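Local coordinates for protein alcohol oxidase (Myceliophthora thermophila, PDB 6F74) that binds FAD and probably uses it to oxidise an alcohol substrate with molecular oxygen, as a flavoprotein of the VAO type, at residues Gly97-Tyr102 / Asp427-Thr432; Gln340-Ser345 / Val495-Met500; Leu471-Gly476 / Pro491-Ser496. All coordinates share one frame; numbering follows the deposited sequence.

Interaction 1. Residues Gly97-Tyr102 / Asp427-Thr432; sequences GRNYPY and DPVGST. With FAD (flavin-adenine dinucleotide), chain I.
Val429 sends its CG1 branch against the phenol end of Tyr100, the side chains meeting at about a right angle with 3.9 Å between Val429 CG1 and Tyr100 CZ. Tyr100 CG lies anti to its carbonyl carbon (chi1 -60°), which swings the ring between Val429, the Ser431 carbonyl and the dimethylbenzene end of the flavin; Ser431 O sits at the ring edge, near its plane. Methyl C8M of FAD lies 3.4 Å from Asn99 CB, while Val429 CG1 touches the other methyl, C7M. Asn99 OD1 rests against both methyls of Val429, 3.6 Å from Val429 CG2. Backbone contacts hold the two loops side by side in nearly the same direction: Gly430 N donates to Asn99 O in a short, bent bond (2.6 Å, 142° at the hydrogen), and Tyr100 CA makes a CA-H...O contact with Ser431 O. Further on, Thr432 OG1 lies 2.9 Å from Pro101 O. At the backbone angles of Gly430 a CB would jam against Val429 O, which calls for glycine. The contact forms part of the FAD pocket wall and joins the loop after helix 88-93 to that before strand 435-440, Gln88 of the helix packing on Asn99 and Val429.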
loop_
_atom_site.group_PDB
_atom_site.type_symbol
_atom_site.label_atom_id
_atom_site.label_comp_id
_atom_site.label_asym_id
_atom_site.label_seq_id
_atom_site.Cartn_x
_atom_site.Cartn_y
_atom_site.Cartn_z
ATOM N N GLY A 97 -11.870 11.272 0.348
ATOM C CA GLY A 97 -11.855 10.359 1.478
ATOM C C GLY A 97 -10.569 9.560 1.457
ATOM O O GLY A 97 -10.166 9.057 0.388
ATOM N N ARG A 98 -9.936 9.453 2.624
ATOM C CA ARG A 98 -8.651 8.821 2.760
ATOM C C ARG A 98 -8.646 7.771 3.868
ATOM O O ARG A 98 -8.964 8.063 5.019
ATOM C CB ARG A 98 -7.609 9.886 3.079
ATOM C CG ARG A 98 -7.407 10.878 1.927
ATOM C CD ARG A 98 -6.568 10.295 0.830
ATOM N NE ARG A 98 -6.446 11.202 -0.301
ATOM C CZ ARG A 98 -7.354 11.376 -1.267
ATOM N NH1 ARG A 98 -8.514 10.730 -1.246
ATOM N NH2 ARG A 98 -7.135 12.275 -2.235
ATOM N N ASN A 99 -8.313 6.532 3.512
ATOM C CA ASN A 99 -8.213 5.472 4.509
ATOM C C ASN A 99 -7.131 5.804 5.563
ATOM O O ASN A 99 -7.363 5.721 6.745
ATOM C CB ASN A 99 -7.877 4.157 3.835
ATOM C CG ASN A 99 -9.095 3.394 3.412
ATOM O OD1 ASN A 99 -9.305 2.300 3.889
ATOM N ND2 ASN A 99 -9.898 3.957 2.516
ATOM N N TYR A 100 -5.953 6.169 5.091
ATOM C CA TYR A 100 -4.864 6.554 5.937
ATOM C C TYR A 100 -4.477 8.023 5.651
ATOM O O TYR A 100 -3.507 8.295 4.982
ATOM C CB TYR A 100 -3.703 5.628 5.681
ATOM C CG TYR A 100 -4.003 4.172 5.967
ATOM C CD1 TYR A 100 -4.298 3.724 7.250
ATOM C CD2 TYR A 100 -3.957 3.244 4.947
ATOM C CE1 TYR A 100 -4.565 2.388 7.503
ATOM C CE2 TYR A 100 -4.182 1.893 5.184
ATOM C CZ TYR A 100 -4.500 1.455 6.445
ATOM O OH TYR A 100 -4.738 0.112 6.614
ATOM N N PRO A 101 -5.263 8.973 6.157
ATOM C CA PRO A 101 -5.056 10.376 5.774
ATOM C C PRO A 101 -3.683 10.871 6.169
ATOM O O PRO A 101 -3.272 10.658 7.312
ATOM C CB PRO A 101 -6.155 11.107 6.556
ATOM C CG PRO A 101 -6.497 10.201 7.682
ATOM C CD PRO A 101 -6.391 8.828 7.099
ATOM N N TYR A 102 -2.973 11.480 5.229
ATOM C CA TYR A 102 -1.551 11.772 5.409
ATOM C C TYR A 102 -1.349 12.905 6.451
ATOM O O TYR A 102 -0.360 12.933 7.177
ATOM C CB TYR A 102 -0.868 12.086 4.070
ATOM C CG TYR A 102 0.611 12.366 4.243
ATOM C CD1 TYR A 102 1.489 11.350 4.556
ATOM C CD2 TYR A 102 1.109 13.663 4.173
ATOM C CE1 TYR A 102 2.831 11.590 4.746
ATOM C CE2 TYR A 102 2.459 13.925 4.382
ATOM C CZ TYR A 102 3.313 12.875 4.667
ATOM O OH TYR A 102 4.642 13.115 4.865
ATOM N N ASP A 427 -10.156 -4.152 8.101
ATOM C CA ASP A 427 -9.830 -3.645 9.427
ATOM C C ASP A 427 -10.131 -2.146 9.553
ATOM O O ASP A 427 -10.246 -1.446 8.536
ATOM C CB ASP A 427 -8.345 -3.900 9.712
ATOM C CG ASP A 427 -8.056 -5.358 10.029
ATOM O OD1 ASP A 427 -9.000 -6.105 10.420
ATOM O OD2 ASP A 427 -6.877 -5.745 9.896
ATOM N N PRO A 428 -10.212 -1.644 10.794
ATOM C CA PRO A 428 -10.424 -0.203 10.967
ATOM C C PRO A 428 -9.257 0.601 10.428
ATOM O O PRO A 428 -8.125 0.145 10.519
ATOM C CB PRO A 428 -10.555 -0.033 12.495
ATOM C CG PRO A 428 -10.844 -1.422 13.009
ATOM C CD PRO A 428 -10.062 -2.331 12.100
ATOM N N VAL A 429 -9.550 1.781 9.888
ATOM C CA VAL A 429 -8.568 2.674 9.247
ATOM C C VAL A 429 -8.800 4.098 9.801
ATOM O O VAL A 429 -9.350 4.250 10.889
ATOM C CB VAL A 429 -8.714 2.654 7.710
ATOM C CG1 VAL A 429 -8.333 1.279 7.162
ATOM C CG2 VAL A 429 -10.128 3.025 7.277
ATOM N N GLY A 430 -8.375 5.137 9.087
ATOM C CA GLY A 430 -8.650 6.513 9.473
ATOM C C GLY A 430 -7.600 7.239 10.309
ATOM O O GLY A 430 -7.817 8.414 10.738
ATOM N N SER A 431 -6.461 6.580 10.548
ATOM C CA SER A 431 -5.316 7.254 11.164
ATOM C C SER A 431 -4.177 7.486 10.178
ATOM O O SER A 431 -4.039 6.758 9.167
ATOM C CB SER A 431 -4.794 6.465 12.359
ATOM O OG SER A 431 -5.753 6.441 13.361
ATOM N N THR A 432 -3.355 8.477 10.489
ATOM C CA THR A 432 -2.118 8.737 9.760
ATOM C C THR A 432 -1.141 7.569 9.936
ATOM O O THR A 432 -0.972 7.021 11.028
ATOM C CB THR A 432 -1.453 10.066 10.214
ATOM O OG1 THR A 432 -2.348 11.147 9.978
ATOM C CG2 THR A 432 -0.166 10.359 9.434
HETATM P PA FAD I . -4.643 5.560 -4.385
HETATM O O1A FAD I . -4.471 6.434 -3.146
HETATM O O2A FAD I . -5.907 5.751 -5.164
HETATM O O5B FAD I . -3.386 5.808 -5.307
HETATM C C5B FAD I . -2.114 5.441 -4.849
HETATM C C4B FAD I . -1.067 6.044 -5.768
HETATM O O4B FAD I . -1.249 5.450 -7.042
HETATM C C3B FAD I . -1.158 7.531 -6.000
HETATM O O3B FAD I . 0.163 7.996 -6.302
HETATM C C2B FAD I . -1.976 7.666 -7.261
HETATM O O2B FAD I . -1.652 8.795 -8.081
HETATM C C1B FAD I . -1.585 6.426 -8.018
HETATM N N9A FAD I . -2.612 5.848 -8.891
HETATM C C8A FAD I . -3.742 5.239 -8.506
HETATM N N7A FAD I . -4.434 4.792 -9.571
HETATM C C5A FAD I . -3.725 5.113 -10.649
HETATM C C6A FAD I . -3.910 4.907 -12.085
HETATM N N6A FAD I . -5.027 4.254 -12.481
HETATM N N1A FAD I . -2.955 5.397 -12.919
HETATM C C2A FAD I . -1.862 6.046 -12.441
HETATM N N3A FAD I . -1.619 6.249 -11.120
HETATM C C4A FAD I . -2.517 5.800 -10.205
HETATM N N1 FAD I . -0.818 -3.136 0.131
HETATM C C2 FAD I . -0.358 -4.404 0.042
HETATM O O2 FAD I . 0.680 -4.624 -0.633
HETATM N N3 FAD I . -0.990 -5.439 0.631
HETATM C C4 FAD I . -2.099 -5.279 1.374
HETATM O O4 FAD I . -2.672 -6.237 1.934
HETATM C C4X FAD I . -2.658 -3.921 1.537
HETATM N N5 FAD I . -3.763 -3.697 2.278
HETATM C C5X FAD I . -4.257 -2.441 2.402
HETATM C C6 FAD I . -5.411 -2.231 3.156
HETATM C C7 FAD I . -5.967 -0.971 3.298
HETATM C C7M FAD I . -7.200 -0.920 4.166
HETATM C C8 FAD I . -5.330 0.192 2.618
HETATM C C8M FAD I . -5.902 1.602 2.682
HETATM C C9 FAD I . -4.165 -0.008 1.885
HETATM C C9A FAD I . -3.592 -1.283 1.732
HETATM N N10 FAD I . -2.421 -1.530 0.963
HETATM C C10 FAD I . -1.931 -2.839 0.857
HETATM C "C1'" FAD I . -1.632 -0.447 0.331
HETATM C "C2'" FAD I . -1.815 -0.142 -1.119
HETATM O "O2'" FAD I . -1.025 -1.077 -1.850
HETATM C "C3'" FAD I . -1.286 1.267 -1.411
HETATM O "O3'" FAD I . -1.844 2.239 -0.508
HETATM C "C4'" FAD I . -1.551 1.684 -2.851
HETATM O "O4'" FAD I . -1.028 2.997 -3.072
HETATM C "C5'" FAD I . -3.037 1.640 -3.175
HETATM O "O5'" FAD I . -3.261 2.021 -4.521
HETATM P P FAD I . -4.676 2.685 -4.772
HETATM O O1P FAD I . -5.754 1.839 -4.153
HETATM O O2P FAD I . -4.730 3.014 -6.226
HETATM O O3P FAD I . -4.511 4.024 -3.878
#

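Interaction 2. Residues Gln340-Ser345 / Val495-Met500; sequences QLPALS and VSPFVM
Helix 328-346 lies against the seven-stranded antiparallel sheet here, and Leu341, Pro342 and Ser345 near its C-terminal end pack on Pro497 and Phe498. The helix is kinked at Pro342, where the N atoms of Pro342 and Ala343 have no bond to the turn before. The central element is a CH-pi contact: methyl CD1 of Leu341 stands over the face of the Phe498 ring, 3.5 Å from its centroid and only 2° off the ring normal. Being so well centred, this methyl is almost equally far from all six ring carbons. Leu341 CB adds a second touch nearer the rim, 3.6 Å from Phe498 CE1, so the leucine bears on the ring through both its root and one branch. Phe498 CG is tucked between its own backbone N and carbonyl carbon; chi1 of 71° carries the ring toward the helix, and chi2 of -90° sets its face to Leu341. One residue earlier, in the loop, Pro497 meets the next part of the helix. Its CG lies 4.2 Å from Pro342 CB, proline ring against proline ring, and its CB is 3.5 Å from Ser345 OG, a polar atom resting on an aliphatic one. Pro342 CD approaches the Phe498 ring loosely and obliquely. Leu472 of strand 467-472 touches both Ser345 and Phe498, and Leu445 touches both Pro342 and Phe498. Buried and essentially apolar, this is a helix layered on an antiparallel sheet, consistent with the alpha+beta substrate (cap) domain of VAO-type oxidases.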
loop_
_atom_site.group_PDB
_atom_site.type_symbol
_atom_site.label_atom_id
_atom_site.label_comp_id
_atom_site.label_asym_id
_atom_site.label_seq_id
_atom_site.Cartn_x
_atom_site.Cartn_y
_atom_site.Cartn_z
ATOM N N GLN A 340 14.033 -18.020 11.922
ATOM C CA GLN A 340 13.464 -19.205 11.300
ATOM C C GLN A 340 12.688 -18.916 10.011
ATOM O O GLN A 340 12.320 -19.857 9.286
ATOM C CB GLN A 340 12.531 -19.915 12.268
ATOM C CG GLN A 340 13.153 -20.334 13.572
ATOM C CD GLN A 340 14.417 -21.164 13.369
ATOM O OE1 GLN A 340 14.452 -22.083 12.546
ATOM N NE2 GLN A 340 15.458 -20.824 14.103
ATOM N N LEU A 341 12.449 -17.635 9.712
ATOM C CA LEU A 341 11.555 -17.303 8.613
ATOM C C LEU A 341 12.038 -17.750 7.255
ATOM O O LEU A 341 11.225 -18.212 6.443
ATOM C CB LEU A 341 11.180 -15.787 8.609
ATOM C CG LEU A 341 10.348 -15.316 9.808
ATOM C CD1 LEU A 341 9.961 -13.860 9.598
ATOM C CD2 LEU A 341 9.123 -16.185 10.067
ATOM N N PRO A 342 13.359 -17.633 6.985
ATOM C CA PRO A 342 13.794 -18.047 5.655
ATOM C C PRO A 342 13.586 -19.534 5.387
ATOM O O PRO A 342 13.187 -19.897 4.278
ATOM C CB PRO A 342 15.274 -17.645 5.624
ATOM C CG PRO A 342 15.358 -16.511 6.584
ATOM C CD PRO A 342 14.404 -16.861 7.684
ATOM N N ALA A 343 13.865 -20.368 6.379
ATOM C CA ALA A 343 13.586 -21.797 6.268
ATOM C C ALA A 343 12.105 -22.047 5.988
ATOM O O ALA A 343 11.739 -22.804 5.091
ATOM C CB ALA A 343 14.014 -22.533 7.546
ATOM N N LEU A 344 11.262 -21.377 6.755
ATOM C CA LEU A 344 9.825 -21.437 6.530
ATOM C C LEU A 344 9.447 -21.009 5.105
ATOM O O LEU A 344 8.703 -21.717 4.417
ATOM C CB LEU A 344 9.073 -20.635 7.580
ATOM C CG LEU A 344 8.624 -21.477 8.763
ATOM C CD1 LEU A 344 9.773 -22.198 9.470
ATOM C CD2 LEU A 344 7.835 -20.605 9.732
ATOM N N SER A 345 10.003 -19.891 4.662
ATOM C CA SER A 345 9.771 -19.435 3.313
ATOM C C SER A 345 10.202 -20.472 2.277
ATOM O O SER A 345 9.459 -20.738 1.333
ATOM C CB SER A 345 10.481 -18.117 3.047
ATOM O OG SER A 345 10.122 -17.623 1.775
ATOM N N VAL A 495 16.058 -11.406 -3.073
ATOM C CA VAL A 495 16.849 -12.068 -2.014
ATOM C C VAL A 495 16.207 -12.053 -0.632
ATOM O O VAL A 495 16.687 -12.745 0.252
ATOM C CB VAL A 495 18.313 -11.516 -1.940
ATOM C CG1 VAL A 495 19.052 -11.750 -3.251
ATOM C CG2 VAL A 495 18.381 -10.041 -1.570
ATOM N N SER A 496 15.115 -11.305 -0.455
ATOM C CA SER A 496 14.519 -11.105 0.864
ATOM C C SER A 496 13.177 -11.818 0.959
ATOM O O SER A 496 12.245 -11.466 0.232
ATOM C CB SER A 496 14.358 -9.610 1.131
ATOM O OG SER A 496 15.583 -8.941 0.842
ATOM N N PRO A 497 13.066 -12.833 1.827
ATOM C CA PRO A 497 11.813 -13.587 1.854
ATOM C C PRO A 497 10.700 -12.897 2.616
ATOM O O PRO A 497 9.534 -13.239 2.413
ATOM C CB PRO A 497 12.192 -14.916 2.515
ATOM C CG PRO A 497 13.480 -14.682 3.213
ATOM C CD PRO A 497 14.104 -13.440 2.672
ATOM N N PHE A 498 11.049 -11.934 3.468
ATOM C CA PHE A 498 10.067 -11.207 4.235
ATOM C C PHE A 498 10.440 -9.750 4.456
ATOM O O PHE A 498 11.560 -9.333 4.205
ATOM C CB PHE A 498 9.792 -11.912 5.569
ATOM C CG PHE A 498 10.908 -11.833 6.577
ATOM C CD1 PHE A 498 11.900 -12.811 6.613
ATOM C CD2 PHE A 498 10.927 -10.841 7.548
ATOM C CE1 PHE A 498 12.909 -12.755 7.552
ATOM C CE2 PHE A 498 11.930 -10.797 8.502
ATOM C CZ PHE A 498 12.925 -11.746 8.505
ATOM N N VAL A 499 9.441 -8.987 4.897
ATOM C CA VAL A 499 9.574 -7.581 5.218
ATOM C C VAL A 499 9.239 -7.378 6.687
ATOM O O VAL A 499 8.334 -8.009 7.217
ATOM C CB VAL A 499 8.645 -6.722 4.351
ATOM C CG1 VAL A 499 8.894 -5.236 4.605
ATOM C CG2 VAL A 499 8.860 -7.051 2.871
ATOM N N MET A 500 10.003 -6.508 7.346
ATOM C CA MET A 500 9.648 -6.013 8.686
ATOM C C MET A 500 9.123 -4.607 8.522
ATOM O O MET A 500 9.738 -3.785 7.819
ATOM C CB MET A 500 10.849 -6.011 9.626
ATOM C CG MET A 500 11.356 -7.408 9.945
ATOM S SD MET A 500 12.942 -7.512 10.767
ATOM C CE MET A 500 12.564 -6.991 12.425
#

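Interaction 3. Residues Leu471-Gly476 / Pro491-Ser496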
loop_
_atom_site.group_PDB
_atom_site.type_symbol
_atom_site.label_atom_id
_atom_site.label_comp_id
_atom_site.label_asym_id
_atom_site.label_seq_id
_atom_site.Cartn_x
_atom_site.Cartn_y
_atom_site.Cartn_z
ATOM N N LEU A 471 5.859 -9.432 7.173
ATOM C CA LEU A 471 5.177 -9.748 5.908
ATOM C C LEU A 471 5.931 -10.873 5.229
ATOM O O LEU A 471 6.905 -10.648 4.505
ATOM C CB LEU A 471 5.137 -8.518 5.005
ATOM C CG LEU A 471 4.467 -7.254 5.544
ATOM C CD1 LEU A 471 5.346 -6.616 6.585
ATOM C CD2 LEU A 471 4.242 -6.296 4.383
ATOM N N LEU A 472 5.533 -12.108 5.513
ATOM C CA LEU A 472 6.235 -13.247 4.969
ATOM C C LEU A 472 5.632 -13.478 3.574
ATOM O O LEU A 472 4.803 -14.362 3.367
ATOM C CB LEU A 472 6.099 -14.446 5.888
ATOM C CG LEU A 472 6.878 -15.694 5.485
ATOM C CD1 LEU A 472 8.392 -15.431 5.404
ATOM C CD2 LEU A 472 6.565 -16.794 6.481
ATOM N N VAL A 473 6.053 -12.640 2.640
ATOM C CA VAL A 473 5.360 -12.513 1.347
ATOM C C VAL A 473 6.236 -12.651 0.140
ATOM O O VAL A 473 5.735 -12.586 -0.944
ATOM C CB VAL A 473 4.575 -11.182 1.247
ATOM C CG1 VAL A 473 3.541 -11.090 2.359
ATOM C CG2 VAL A 473 5.497 -9.987 1.296
ATOM N N SER A 474 7.532 -12.850 0.310
ATOM C CA SER A 474 8.424 -13.016 -0.818
ATOM C C SER A 474 8.990 -14.431 -0.722
ATOM O O SER A 474 8.328 -15.297 -0.158
ATOM C CB SER A 474 9.480 -11.931 -0.845
ATOM O OG SER A 474 10.403 -12.084 -1.922
ATOM N N GLY A 475 10.170 -14.679 -1.278
ATOM C CA GLY A 475 10.670 -16.027 -1.429
ATOM C C GLY A 475 9.959 -16.719 -2.578
ATOM O O GLY A 475 9.206 -16.093 -3.312
ATOM N N GLY A 476 10.198 -18.015 -2.731
ATOM C CA GLY A 476 9.509 -18.839 -3.747
ATOM C C GLY A 476 9.500 -18.230 -5.141
ATOM O O GLY A 476 10.554 -18.013 -5.738
ATOM N N PRO A 491 15.589 -4.969 -6.792
ATOM C CA PRO A 491 16.400 -6.188 -6.660
ATOM C C PRO A 491 16.297 -6.937 -5.306
ATOM O O PRO A 491 16.252 -8.178 -5.281
ATOM C CB PRO A 491 17.815 -5.669 -6.851
ATOM C CG PRO A 491 17.666 -4.500 -7.757
ATOM C CD PRO A 491 16.357 -3.880 -7.413
ATOM N N ALA A 492 16.273 -6.189 -4.204
ATOM C CA ALA A 492 16.196 -6.789 -2.874
ATOM C C ALA A 492 15.029 -7.770 -2.694
ATOM O O ALA A 492 15.135 -8.712 -1.930
ATOM C CB ALA A 492 16.145 -5.707 -1.811
ATOM N N TRP A 493 13.928 -7.573 -3.422
ATOM C CA TRP A 493 12.821 -8.552 -3.392
ATOM C C TRP A 493 13.271 -9.954 -3.780
ATOM O O TRP A 493 12.719 -10.939 -3.292
ATOM C CB TRP A 493 11.702 -8.164 -4.353
ATOM C CG TRP A 493 10.817 -7.103 -3.840
ATOM C CD1 TRP A 493 10.697 -5.845 -4.336
ATOM C CD2 TRP A 493 9.894 -7.215 -2.764
ATOM N NE1 TRP A 493 9.743 -5.159 -3.632
ATOM C CE2 TRP A 493 9.258 -5.970 -2.641
ATOM C CE3 TRP A 493 9.558 -8.239 -1.876
ATOM C CZ2 TRP A 493 8.272 -5.721 -1.669
ATOM C CZ3 TRP A 493 8.578 -7.987 -0.909
ATOM C CH2 TRP A 493 7.955 -6.735 -0.817
ATOM N N ARG A 494 14.276 -10.026 -4.653
ATOM C CA ARG A 494 14.739 -11.283 -5.158
ATOM C C ARG A 494 15.610 -12.054 -4.156
ATOM O O ARG A 494 15.891 -13.216 -4.401
ATOM C CB ARG A 494 15.500 -11.109 -6.490
ATOM C CG ARG A 494 14.789 -10.249 -7.551
ATOM C CD ARG A 494 13.360 -10.709 -7.764
ATOM N NE ARG A 494 12.743 -10.043 -8.898
ATOM C CZ ARG A 494 11.451 -10.134 -9.241
ATOM N NH1 ARG A 494 10.604 -10.891 -8.561
ATOM N NH2 ARG A 494 11.000 -9.450 -10.292
ATOM N N VAL A 495 16.058 -11.406 -3.073
ATOM C CA VAL A 495 16.849 -12.068 -2.014
ATOM C C VAL A 495 16.207 -12.053 -0.632
ATOM O O VAL A 495 16.687 -12.745 0.252
ATOM C CB VAL A 495 18.313 -11.516 -1.940
ATOM C CG1 VAL A 495 19.052 -11.750 -3.251
ATOM C CG2 VAL A 495 18.381 -10.041 -1.570
ATOM N N SER A 496 15.115 -11.305 -0.455
ATOM C CA SER A 496 14.519 -11.105 0.864
ATOM C C SER A 496 13.177 -11.818 0.959
ATOM O O SER A 496 12.245 -11.466 0.232
ATOM C CB SER A 496 14.358 -9.610 1.131
ATOM O OG SER A 496 15.583 -8.941 0.842
#
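The polar part of the contact centres on the Ser474 hydroxyl. Ser474 OG faces a fork of two carbonyl oxygens, 2.9 Å from Trp493 O and 2.9 Å from Ser496 O; the bond to Ser496 O is weak, and which of the two takes the single proton is not settled. With OG anti to the backbone N of Ser474 (chi1 178°), the side chain extends straight at the 491-496 segment. There, residues 491-494 take helical backbone angles without the regular bonding, and the segment is closed from within: Ser496 OG donates to Ala492 O over 2.8 Å, while Val495 N reaches the same oxygen from the opposite face of the carbonyl plane.

The two segments bracket the connection between strand 467-472 and strand 498-503, antiparallel neighbours in the seven-stranded sheet, and they pack where the first strand has run out and the second has yet to begin. Leu472, at the end of its strand, is the centre of an inverse gamma turn whose closing bond, Val473 N to Leu471 O, is weak.

Apolar contacts are made by the Trp493 indole. Ser474 CB meets it at the edge, near the ring plane, 3.8 Å from Trp493 CE3, whereas Val473 CG2 approaches obliquely, 4.3 Å from Trp493 CZ3. Val473 and Trp493 also border the cofactor region: Val473 packs on His246, and the Trp493 side chain lies about 4 Å from that of Tyr540, two residues of the FAD-binding site.

From the N terminus, 97-102 comes first, and interaction 1 closes a long excursion when the chain returns at 427-432, tying two loops together beside the flavin. Helix segment 340-345 lies within that excursion, yet its partner 495-500 comes after 432, so interactions 1 and 2 cross. Interaction 3 opens only after interaction 1 has closed; its short loop from 471-476 to 491-496 falls within the span of interaction 2, and the two end on shared residues Val495 and Ser496. They also touch, Val499 O lying 2.9 Å from Leu471 N. Interactions 2 and 3 join helix 328-346, strands 467-472 and 498-503 and the loop between those strands, across the chain's centre from interaction 1.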